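Local coordinates for MOCO carrier protein (Chlamydomonas reinhardtii, PDB 2IZ5) that probably binds and carries the molybdenum cofactor, and has a Rossmann-like fold of the SLOG superfamily, at residues T71-L76 with V88-V93; G17-G22 with N109-V114; N35-Q40 with A159-A164; N29-A34 with L55-E60. One frame throughout, in Å; residues are numbered along the deposited sequence.

Interaction 1: residues T71-L76 with V88-V93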
loop_
_atom_site.group_PDB
_atom_site.type_symbol
_atom_site.label_atom_id
_atom_site.label_comp_id
_atom_site.label_asym_id
_atom_site.label_seq_id
_atom_site.Cartn_x
_atom_site.Cartn_y
_atom_site.Cartn_z
ATOM N N THR B 71 -3.837 26.176 5.177
ATOM C CA THR B 71 -3.993 24.838 5.766
ATOM C C THR B 71 -3.118 23.852 4.992
ATOM O O THR B 71 -3.027 23.911 3.783
ATOM C CB THR B 71 -5.406 24.356 5.663
ATOM O OG1 THR B 71 -6.244 25.237 6.401
ATOM C CG2 THR B 71 -5.549 22.946 6.211
ATOM N N THR B 72 -2.485 22.944 5.723
ATOM C CA THR B 72 -1.531 22.033 5.177
ATOM C C THR B 72 -1.825 20.633 5.607
ATOM O O THR B 72 -2.286 20.375 6.745
ATOM C CB THR B 72 -0.111 22.392 5.695
ATOM O OG1 THR B 72 -0.093 22.295 7.123
ATOM C CG2 THR B 72 0.236 23.797 5.315
ATOM N N ILE B 73 -1.504 19.722 4.691
ATOM C CA ILE B 73 -1.561 18.276 4.886
ATOM C C ILE B 73 -0.205 17.668 4.497
ATOM O O ILE B 73 0.276 17.854 3.359
ATOM C CB ILE B 73 -2.651 17.654 3.989
ATOM C CG1 ILE B 73 -4.013 18.316 4.200
ATOM C CG2 ILE B 73 -2.773 16.174 4.260
ATOM C CD1 ILE B 73 -5.061 17.811 3.166
ATOM N N GLY B 74 0.428 17.005 5.450
ATOM C CA GLY B 74 1.668 16.276 5.227
ATOM C C GLY B 74 1.438 14.783 5.268
ATOM O O GLY B 74 0.821 14.312 6.181
ATOM N N VAL B 75 1.888 14.069 4.235
ATOM C CA VAL B 75 1.815 12.621 4.120
ATOM C C VAL B 75 3.144 12.048 4.602
ATOM O O VAL B 75 4.225 12.607 4.295
ATOM C CB VAL B 75 1.453 12.189 2.689
ATOM C CG1 VAL B 75 1.191 10.720 2.605
ATOM C CG2 VAL B 75 0.179 12.914 2.262
ATOM N N LEU B 76 3.041 11.035 5.471
ATOM C CA LEU B 76 4.192 10.357 6.029
ATOM C C LEU B 76 4.079 8.822 5.919
ATOM O O LEU B 76 2.992 8.261 5.808
ATOM C CB LEU B 76 4.378 10.739 7.498
ATOM C CG LEU B 76 4.778 12.192 7.761
ATOM C CD1 LEU B 76 3.575 13.099 8.063
ATOM C CD2 LEU B 76 5.724 12.244 8.918
ATOM N N VAL B 88 3.045 21.232 9.552
ATOM C CA VAL B 88 1.964 20.319 9.199
ATOM C C VAL B 88 0.771 20.545 10.146
ATOM O O VAL B 88 0.902 20.376 11.351
ATOM C CB VAL B 88 2.403 18.840 9.276
ATOM C CG1 VAL B 88 1.249 17.933 8.918
ATOM C CG2 VAL B 88 3.616 18.590 8.338
ATOM N N ASP B 89 -0.368 20.949 9.583
ATOM C CA ASP B 89 -1.637 20.976 10.309
ATOM C C ASP B 89 -2.213 19.574 10.452
ATOM O O ASP B 89 -2.531 19.141 11.547
ATOM C CB ASP B 89 -2.669 21.844 9.568
ATOM C CG ASP B 89 -2.332 23.321 9.608
ATOM O OD1 ASP B 89 -1.750 23.767 10.615
ATOM O OD2 ASP B 89 -2.656 24.032 8.634
ATOM N N ILE B 90 -2.370 18.893 9.322
ATOM C CA ILE B 90 -3.003 17.586 9.282
ATOM C C ILE B 90 -1.940 16.531 8.835
ATOM O O ILE B 90 -1.543 16.500 7.688
ATOM C CB ILE B 90 -4.272 17.601 8.354
ATOM C CG1 ILE B 90 -5.407 18.458 8.939
ATOM C CG2 ILE B 90 -4.804 16.190 8.148
ATOM C CD1 ILE B 90 -5.208 19.908 8.889
ATOM N N PRO B 91 -1.433 15.722 9.772
ATOM C CA PRO B 91 -0.532 14.636 9.360
ATOM C C PRO B 91 -1.250 13.384 8.956
ATOM O O PRO B 91 -2.043 12.876 9.717
ATOM C CB PRO B 91 0.343 14.406 10.637
ATOM C CG PRO B 91 -0.163 15.360 11.695
ATOM C CD PRO B 91 -1.527 15.798 11.252
ATOM N N ILE B 92 -0.990 12.887 7.760
ATOM C CA ILE B 92 -1.578 11.631 7.284
ATOM C C ILE B 92 -0.496 10.535 7.291
ATOM O O ILE B 92 0.455 10.563 6.501
ATOM C CB ILE B 92 -2.224 11.742 5.863
ATOM C CG1 ILE B 92 -3.334 12.814 5.832
ATOM C CG2 ILE B 92 -2.760 10.359 5.420
ATOM C CD1 ILE B 92 -4.503 12.581 6.831
ATOM N N VAL B 93 -0.650 9.588 8.210
ATOM C CA VAL B 93 0.410 8.610 8.506
ATOM C C VAL B 93 -0.030 7.278 7.953
ATOM O O VAL B 93 -1.051 6.723 8.344
ATOM C CB VAL B 93 0.704 8.485 10.002
ATOM C CG1 VAL B 93 1.895 7.528 10.253
ATOM C CG2 VAL B 93 0.948 9.846 10.627
#

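Interaction 2: residues G17-G22 with N109-V114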
loop_
_atom_site.group_PDB
_atom_site.type_symbol
_atom_site.label_atom_id
_atom_site.label_comp_id
_atom_site.label_asym_id
_atom_site.label_seq_id
_atom_site.Cartn_x
_atom_site.Cartn_y
_atom_site.Cartn_z
ATOM N N GLY B 17 -1.173 19.686 -4.719
ATOM C CA GLY B 17 -0.049 18.843 -4.401
ATOM C C GLY B 17 1.304 19.346 -4.861
ATOM O O GLY B 17 1.513 19.716 -6.010
ATOM N N VAL B 18 2.247 19.327 -3.946
ATOM C CA VAL B 18 3.614 19.783 -4.212
ATOM C C VAL B 18 4.545 18.605 -3.907
ATOM O O VAL B 18 4.345 17.857 -2.959
ATOM C CB VAL B 18 3.923 21.058 -3.413
ATOM C CG1 VAL B 18 5.406 21.466 -3.502
ATOM C CG2 VAL B 18 3.001 22.200 -3.903
ATOM N N MET B 19 5.488 18.422 -4.824
ATOM C CA MET B 19 6.447 17.338 -4.895
ATOM C C MET B 19 7.759 17.996 -5.256
ATOM O O MET B 19 7.810 18.851 -6.153
ATOM C CB MET B 19 6.119 16.337 -6.016
ATOM C CG MET B 19 4.706 15.760 -6.045
ATOM S SD MET B 19 3.920 16.045 -7.680
ATOM C CE MET B 19 4.112 14.515 -8.455
ATOM N N GLY B 20 8.816 17.584 -4.582
ATOM C CA GLY B 20 10.163 18.021 -4.925
ATOM C C GLY B 20 11.114 16.934 -4.555
ATOM O O GLY B 20 10.696 16.013 -3.925
ATOM N N PRO B 21 12.396 17.056 -4.936
ATOM C CA PRO B 21 13.472 16.038 -4.809
ATOM C C PRO B 21 14.069 15.489 -3.474
ATOM O O PRO B 21 14.554 14.322 -3.474
ATOM C CB PRO B 21 14.620 16.665 -5.620
ATOM C CG PRO B 21 14.359 18.098 -5.582
ATOM C CD PRO B 21 12.894 18.238 -5.663
ATOM N N GLY B 22 14.167 16.254 -2.391
ATOM C CA GLY B 22 15.151 15.815 -1.329
ATOM C C GLY B 22 16.075 16.868 -0.704
ATOM O O GLY B 22 15.584 17.836 -0.160
ATOM N N ASN B 109 -6.174 18.255 -6.697
ATOM C CA ASN B 109 -6.850 18.676 -7.927
ATOM C C ASN B 109 -5.844 18.959 -9.029
ATOM O O ASN B 109 -6.065 18.641 -10.207
ATOM C CB ASN B 109 -7.635 19.937 -7.684
ATOM C CG ASN B 109 -8.793 19.729 -6.743
ATOM O OD1 ASN B 109 -9.939 19.617 -7.202
ATOM N ND2 ASN B 109 -8.521 19.683 -5.428
ATOM N N VAL B 110 -4.730 19.550 -8.625
ATOM C CA VAL B 110 -3.604 19.867 -9.500
ATOM C C VAL B 110 -2.354 19.562 -8.718
ATOM O O VAL B 110 -2.357 19.678 -7.525
ATOM C CB VAL B 110 -3.600 21.348 -9.960
ATOM C CG1 VAL B 110 -2.484 21.612 -10.976
ATOM C CG2 VAL B 110 -4.951 21.725 -10.621
ATOM N N LEU B 111 -1.305 19.125 -9.409
ATOM C CA LEU B 111 0.037 18.863 -8.831
ATOM C C LEU B 111 1.118 19.670 -9.460
ATOM O O LEU B 111 1.082 19.909 -10.667
ATOM C CB LEU B 111 0.431 17.393 -8.984
ATOM C CG LEU B 111 -0.541 16.525 -8.198
ATOM C CD1 LEU B 111 -1.442 15.789 -9.195
ATOM C CD2 LEU B 111 0.206 15.614 -7.320
ATOM N N VAL B 112 2.063 20.087 -8.609
ATOM C CA VAL B 112 3.208 20.918 -8.970
ATOM C C VAL B 112 4.503 20.302 -8.458
ATOM O O VAL B 112 4.671 20.114 -7.255
ATOM C CB VAL B 112 3.133 22.395 -8.378
ATOM C CG1 VAL B 112 4.193 23.248 -9.007
ATOM C CG2 VAL B 112 1.747 23.064 -8.605
ATOM N N ALA B 113 5.388 19.972 -9.406
ATOM C CA ALA B 113 6.754 19.593 -9.153
ATOM C C ALA B 113 7.734 20.767 -9.137
ATOM O O ALA B 113 7.755 21.597 -10.073
ATOM C CB ALA B 113 7.185 18.543 -10.189
ATOM N N VAL B 114 8.512 20.865 -8.054
ATOM C CA VAL B 114 9.670 21.808 -7.955
ATOM C C VAL B 114 10.940 20.956 -7.977
ATOM O O VAL B 114 11.111 20.092 -7.151
ATOM C CB VAL B 114 9.633 22.742 -6.707
ATOM C CG1 VAL B 114 10.582 23.939 -6.904
ATOM C CG2 VAL B 114 8.224 23.287 -6.469
#

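Interaction 3: residues N35-Q40 with A159-A164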
loop_
_atom_site.group_PDB
_atom_site.type_symbol
_atom_site.label_atom_id
_atom_site.label_comp_id
_atom_site.label_asym_id
_atom_site.label_seq_id
_atom_site.Cartn_x
_atom_site.Cartn_y
_atom_site.Cartn_z
ATOM N N ASN B 35 9.193 27.813 -1.085
ATOM C CA ASN B 35 8.548 28.692 -0.090
ATOM C C ASN B 35 7.520 29.668 -0.723
ATOM O O ASN B 35 6.384 29.774 -0.271
ATOM C CB ASN B 35 9.575 29.457 0.705
ATOM C CG ASN B 35 8.985 30.055 1.989
ATOM O OD1 ASN B 35 8.828 31.264 2.086
ATOM N ND2 ASN B 35 8.617 29.195 2.955
ATOM N N GLU B 36 7.910 30.353 -1.785
ATOM C CA GLU B 36 7.031 31.305 -2.415
ATOM C C GLU B 36 5.807 30.645 -3.091
ATOM O O GLU B 36 4.709 31.163 -3.003
ATOM C CB GLU B 36 7.823 32.169 -3.390
ATOM C CG GLU B 36 8.788 33.130 -2.708
ATOM C CD GLU B 36 8.136 34.401 -2.112
ATOM O OE1 GLU B 36 8.875 35.196 -1.473
ATOM O OE2 GLU B 36 6.906 34.605 -2.287
ATOM N N LEU B 37 5.987 29.496 -3.704
ATOM C CA LEU B 37 4.870 28.724 -4.218
ATOM C C LEU B 37 3.853 28.435 -3.112
ATOM O O LEU B 37 2.616 28.551 -3.310
ATOM C CB LEU B 37 5.363 27.381 -4.820
ATOM C CG LEU B 37 4.284 26.517 -5.507
ATOM C CD1 LEU B 37 3.872 27.095 -6.838
ATOM C CD2 LEU B 37 4.799 25.158 -5.751
ATOM N N GLY B 38 4.381 28.066 -1.936
ATOM C CA GLY B 38 3.517 27.651 -0.832
ATOM C C GLY B 38 2.754 28.805 -0.230
ATOM O O GLY B 38 1.621 28.633 0.223
ATOM N N LYS B 39 3.375 29.973 -0.200
ATOM C CA LYS B 39 2.640 31.200 0.151
ATOM C C LYS B 39 1.467 31.551 -0.816
ATOM O O LYS B 39 0.414 32.017 -0.401
ATOM C CB LYS B 39 3.578 32.395 0.141
ATOM C CG LYS B 39 4.842 32.276 1.012
ATOM C CD LYS B 39 5.570 33.602 0.963
ATOM C CE LYS B 39 7.054 33.456 1.411
ATOM N NZ LYS B 39 7.717 34.812 1.677
ATOM N N GLN B 40 1.726 31.385 -2.110
ATOM C CA GLN B 40 0.820 31.798 -3.129
ATOM C C GLN B 40 -0.346 30.836 -3.092
ATOM O O GLN B 40 -1.455 31.263 -3.080
ATOM C CB GLN B 40 1.521 31.927 -4.508
ATOM C CG GLN B 40 2.806 32.935 -4.537
ATOM C CD GLN B 40 2.978 33.739 -5.835
ATOM O OE1 GLN B 40 2.037 33.825 -6.668
ATOM N NE2 GLN B 40 4.189 34.342 -6.031
ATOM N N ALA B 159 7.548 28.758 -15.977
ATOM C CA ALA B 159 8.892 29.361 -16.022
ATOM C C ALA B 159 9.349 29.875 -14.659
ATOM O O ALA B 159 10.558 29.987 -14.417
ATOM C CB ALA B 159 8.949 30.491 -17.062
ATOM N N ASP B 160 8.379 30.190 -13.790
ATOM C CA ASP B 160 8.617 30.715 -12.435
ATOM C C ASP B 160 7.359 30.496 -11.599
ATOM O O ASP B 160 6.375 29.972 -12.089
ATOM C CB ASP B 160 8.943 32.219 -12.504
ATOM C CG ASP B 160 7.867 33.032 -13.224
ATOM O OD1 ASP B 160 8.080 34.239 -13.418
ATOM O OD2 ASP B 160 6.823 32.475 -13.623
ATOM N N VAL B 161 7.373 30.929 -10.349
ATOM C CA VAL B 161 6.274 30.669 -9.428
ATOM C C VAL B 161 4.965 31.324 -9.847
ATOM O O VAL B 161 3.912 30.725 -9.675
ATOM C CB VAL B 161 6.623 31.126 -7.996
ATOM C CG1 VAL B 161 5.418 30.984 -7.108
ATOM C CG2 VAL B 161 7.802 30.278 -7.419
ATOM N N ALA B 162 5.024 32.559 -10.365
ATOM C CA ALA B 162 3.832 33.261 -10.883
ATOM C C ALA B 162 3.145 32.504 -12.025
ATOM O O ALA B 162 1.919 32.427 -12.087
ATOM C CB ALA B 162 4.218 34.642 -11.344
ATOM N N GLY B 163 3.937 31.959 -12.941
ATOM C CA GLY B 163 3.409 31.161 -14.022
ATOM C C GLY B 163 2.781 29.885 -13.503
ATOM O O GLY B 163 1.721 29.458 -13.985
ATOM N N ALA B 164 3.433 29.263 -12.524
ATOM C CA ALA B 164 2.902 28.057 -11.903
ATOM C C ALA B 164 1.521 28.354 -11.306
ATOM O O ALA B 164 0.537 27.627 -11.524
ATOM C CB ALA B 164 3.897 27.526 -10.811
#

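Interaction 4: residues N29-A34 with L55-E60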
loop_
_atom_site.group_PDB
_atom_site.type_symbol
_atom_site.label_atom_id
_atom_site.label_comp_id
_atom_site.label_asym_id
_atom_site.label_seq_id
_atom_site.Cartn_x
_atom_site.Cartn_y
_atom_site.Cartn_z
ATOM N N ASN B 29 17.802 27.822 -5.034
ATOM C CA ASN B 29 16.733 28.498 -5.823
ATOM C C ASN B 29 15.412 27.780 -5.735
ATOM O O ASN B 29 14.347 28.387 -5.747
ATOM C CB ASN B 29 17.145 28.810 -7.298
ATOM C CG ASN B 29 17.028 27.610 -8.271
ATOM O OD1 ASN B 29 18.038 26.983 -8.626
ATOM N ND2 ASN B 29 15.798 27.333 -8.754
ATOM N N GLN B 30 15.495 26.460 -5.646
ATOM C CA GLN B 30 14.362 25.588 -5.496
ATOM C C GLN B 30 13.733 25.665 -4.115
ATOM O O GLN B 30 12.512 25.695 -3.989
ATOM C CB GLN B 30 14.779 24.161 -5.874
ATOM C CG GLN B 30 15.123 24.061 -7.334
ATOM C CD GLN B 30 15.540 22.689 -7.750
ATOM O OE1 GLN B 30 16.132 21.925 -6.979
ATOM N NE2 GLN B 30 15.256 22.357 -8.991
ATOM N N LEU B 31 14.539 25.748 -3.070
ATOM C CA LEU B 31 13.986 26.013 -1.729
ATOM C C LEU B 31 13.209 27.352 -1.651
ATOM O O LEU B 31 12.202 27.475 -0.967
ATOM C CB LEU B 31 15.104 26.032 -0.653
ATOM C CG LEU B 31 15.900 24.741 -0.549
ATOM C CD1 LEU B 31 17.113 24.923 0.351
ATOM C CD2 LEU B 31 15.015 23.556 -0.088
ATOM N N VAL B 32 13.744 28.364 -2.309
ATOM C CA VAL B 32 13.188 29.723 -2.252
ATOM C C VAL B 32 11.884 29.762 -3.045
ATOM O O VAL B 32 10.857 30.232 -2.531
ATOM C CB VAL B 32 14.225 30.753 -2.782
ATOM C CG1 VAL B 32 13.645 32.178 -2.833
ATOM C CG2 VAL B 32 15.450 30.718 -1.946
ATOM N N MET B 33 11.936 29.232 -4.272
ATOM C CA MET B 33 10.739 28.945 -5.085
ATOM C C MET B 33 9.677 28.063 -4.444
ATOM O O MET B 33 8.501 28.198 -4.770
ATOM C CB MET B 33 11.106 28.261 -6.424
ATOM C CG MET B 33 11.557 29.246 -7.452
ATOM S SD MET B 33 11.637 28.659 -9.131
ATOM C CE MET B 33 12.353 27.014 -8.976
ATOM N N ALA B 34 10.082 27.096 -3.622
ATOM C CA ALA B 34 9.102 26.252 -2.949
ATOM C C ALA B 34 8.428 27.067 -1.876
ATOM O O ALA B 34 7.222 27.029 -1.747
ATOM C CB ALA B 34 9.769 24.979 -2.332
ATOM N N LEU B 55 12.152 18.574 5.839
ATOM C CA LEU B 55 13.315 18.399 4.955
ATOM C C LEU B 55 12.986 18.925 3.578
ATOM O O LEU B 55 11.984 18.518 3.005
ATOM C CB LEU B 55 13.681 16.893 4.857
ATOM C CG LEU B 55 15.162 16.468 4.814
ATOM C CD1 LEU B 55 15.889 16.678 6.169
ATOM C CD2 LEU B 55 15.305 15.010 4.348
ATOM N N GLY B 56 13.773 19.881 3.077
ATOM C CA GLY B 56 13.751 20.239 1.653
ATOM C C GLY B 56 12.576 21.037 1.096
ATOM O O GLY B 56 11.963 21.863 1.783
ATOM N N VAL B 57 12.289 20.770 -0.182
ATOM C CA VAL B 57 11.310 21.496 -0.977
ATOM C C VAL B 57 9.869 21.416 -0.405
ATOM O O VAL B 57 9.150 22.423 -0.376
ATOM C CB VAL B 57 11.404 20.987 -2.476
ATOM C CG1 VAL B 57 10.303 21.467 -3.333
ATOM C CG2 VAL B 57 12.766 21.419 -3.108
ATOM N N MET B 58 9.468 20.223 0.054
ATOM C CA MET B 58 8.121 20.000 0.553
ATOM C C MET B 58 7.944 20.753 1.866
ATOM O O MET B 58 6.911 21.330 2.132
ATOM C CB MET B 58 7.850 18.505 0.660
ATOM C CG MET B 58 7.945 17.843 -0.755
ATOM S SD MET B 58 7.581 16.105 -1.091
ATOM C CE MET B 58 5.917 16.172 -1.557
ATOM N N HIS B 59 9.007 20.802 2.654
ATOM C CA HIS B 59 9.022 21.487 3.927
ATOM C C HIS B 59 8.869 23.022 3.814
ATOM O O HIS B 59 7.999 23.608 4.449
ATOM C CB HIS B 59 10.320 21.111 4.625
ATOM C CG HIS B 59 10.537 21.826 5.919
ATOM N ND1 HIS B 59 9.580 21.859 6.917
ATOM C CD2 HIS B 59 11.598 22.541 6.379
ATOM C CE1 HIS B 59 10.052 22.548 7.944
ATOM N NE2 HIS B 59 11.258 22.994 7.631
ATOM N N GLU B 60 9.747 23.661 3.045
ATOM C CA GLU B 60 9.566 25.058 2.568
ATOM C C GLU B 60 8.182 25.413 1.947
ATOM O O GLU B 60 7.620 26.468 2.189
ATOM C CB GLU B 60 10.641 25.370 1.507
ATOM C CG GLU B 60 12.088 25.409 2.042
ATOM C CD GLU B 60 12.343 26.496 3.064
ATOM O OE1 GLU B 60 11.507 27.429 3.255
ATOM O OE2 GLU B 60 13.446 26.447 3.671
#

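Interaction 1: residues T71-L76 with V88-V93
Strands 72-76 and 90-93 run parallel, their axes 4.7 Å apart at closest approach and inclined by 21°, with Ile-73 paired to Ile-90 and Val-75 to Ile-92. They form one margin of the parallel sheet of a Rossmann-like fold, strand 90-93 being the outermost strand within the chain. The zigzag of a parallel pair is complete: Ile-90 N donates to Thr-72 O, Gly-74 N to Ile-90 O, Ile-92 N to Gly-74 O at 2.8 Å, and Leu-76 N to Ile-92 O.

Ahead of the strand pairing, side chains take over from backbone. Thr-72 N reaches Asp-89 OD2 at 3.1 Å on the anti side of the carboxylate, 31° out of its plane. In return Asp-89 N gives a fairly straight bond to Thr-72 OG1 at 2.8 Å. That hydroxyl sits between the backbone N and the carbonyl carbon of its own residue (chi1 60°), turned to the incoming chain, and is also hydrogen-bonded to Ala-87 O. Asp-89 OD2 has a second partner in a salt bridge with Lys-66, so replacement by an alanine would probably leave both Thr-72 N and the Lys-66 ammonium without this acceptor.

Gly-74 answers a steric need: a CB there would clash with Val-88 CG2. On the face carrying Ile-73, Val-75, Ile-90 and Ile-92, a second subunit packs its own Ile-90 on Ile-73. Within the chain, Ile-73 and Ile-92 lie side by side and point the same way, CG2 of the former 3.8 Å from CG1 of the latter.

Interaction 2: residues G17-G22 with N109-V114
Met-19 and Leu-111 meet at a slant on one face of the central parallel sheet of this Rossmann-like fold, where strand 15-19 lies beside strand 110-114. The methionine chain leaves with CG anti to its carbonyl carbon (chi1 -52°) and then bends at chi2 and chi3, which carries SD back along the sheet to Leu-111. There the sulfur lies 3.8 Å from Leu-111 CD2 and 4.0 Å from Leu-111 CB. Gly-17 fits the same corner, since a CB on it would press tightly against that CD2 methyl. Helix 118-129 covers this face, with Thr-120, Glu-123 and Val-124 touching Met-19.

The opposite face is made of valine branches. Val-18 CG2 approaches Val-112 CB and its CG1 approaches Val-114 CG2, both at 4.5 Å, so these neighbours touch lightly; Leu-37 of helix 28-43 packs on all three.

Beneath the side chains the parallel pairing is regular: Gly-17 N donates to Val-110 O, Val-112 N to Gly-17 O, Met-19 N to Val-112 O and Val-114 N to Met-19 O. Beyond Met-19 the chain leaves the strand through Gly-20 and Pro-21 at the C-terminal edge of the sheet. At this turn Pro-21 CD comes within 3.0 Å of Val-114 O.

Interaction 3: residues N35-Q40 with A159-A164
Val-161 leans on Leu-37 and Gln-40, and its side chain can be followed outward atom by atom. Its CB points toward helix 28-43, and from CB the two methyls part. CG1, anti to the backbone N (chi1 174°), is the branch that enters the other helix surface: it lies 3.7 Å from Leu-37 CA, and also touches the carbonyl carbon of Glu-36. From the next helical turn the amide of Gln-40 comes up to the same methyl, its NE2 3.7 Å away in a van der Waals contact. The other methyl, CG2, makes a looser approach to Glu-36 CB at 4.5 Å.

Leu-37 crosses Val-161 obliquely. With its CG anti to the backbone N (chi1 -175°), CD1 is placed over two residues of the later helix, 4.2 Å from Val-161 CG1 and 4.0 Å from Ala-164 CB. Its inner side packs on Val-112 and Val-114 of strand 110-114, which ties this helix contact to the sheet.

Glu-36 turns its carboxylate away from Val-161 and forms a long, weak salt bridge with Lys-39. Helix 161-173 starts with a side-chain cap: Gly-163 N donates to Asp-160 OD2 at 3.0 Å, meeting it from above the carboxylate plane. Two helices side by side on one face of a parallel sheet, here joined by small apolar groups, are characteristic of the layered Rossmann-like alpha/beta fold.

Interaction 4: residues N29-A34 with L55-E60
Leu-31 reaches across to the first turn of helix 56-67 with one methyl. Its CG stands anti to the carbonyl carbon (chi1 -59°) and the chain continues extended, so that CD2, the touching branch, lies 3.7 Å from Gly-56 C and 3.9 Å from Val-57 N. Its nearest partners are thus backbone atoms. Gly-56 has a positive phi, a conformation that favours glycine.

Val-57 presents its two methyls to different partners. CG1 lies 3.7 Å from Ala-34 CB, while CG2 makes wider contacts with Leu-31 CD2 and Gln-30 CB. The CB of Ala-34 points toward the other helix, and this methyl is also 3.3 Å from Val-57 O. This small residue suits the close approach of the short helical segments, whose axes come within 8.1 Å and run in nearly the same direction, 28° apart.

Glu-60 closes the far end with its aliphatic part. Its CB lies 3.6 Å from Leu-31 O and 4.0 Å from Ala-34 CB; CG, anti to the carbonyl carbon (chi1 -67°), comes to 4.1 Å from Leu-31 CD2, and the chain then bends at chi2. The carboxylate has a long, weak ion pair with Lys-63. Just after Ala-34, Asn-35 ND2 is hydrogen-bonded to Glu-60 O.

These neighbouring helices of the Rossmann-like fold thus meet here through methyls, methylenes and backbone surface, which implies that shape and close packing, rather than directional polar bonds between the two segments, set their spacing.

How the interactions relate
Interactions 1 and 2 are both buried pairings in the same parallel sheet, but the centre of interaction 2 lies about 2 Å from the centre of the chain and that of interaction 1 about 13 Å, where a second subunit completes the packing. Both rely on backbone hydrogen bonds; interaction 1 adds a polar threonine-aspartate exchange, interaction 2 sulfur-methyl and valine contacts. Interactions 3 and 4 are partly buried, apolar, and share helix 28-43, which meets helix 161-173 in one and helix 56-67 in the other. Leu-37 CD2 joins interaction 3 to interaction 2 at 3.8 Å from Val-112 CG1, and Val-57 CG1 joins interaction 4 to it at 3.7 Å from Val-114 CB.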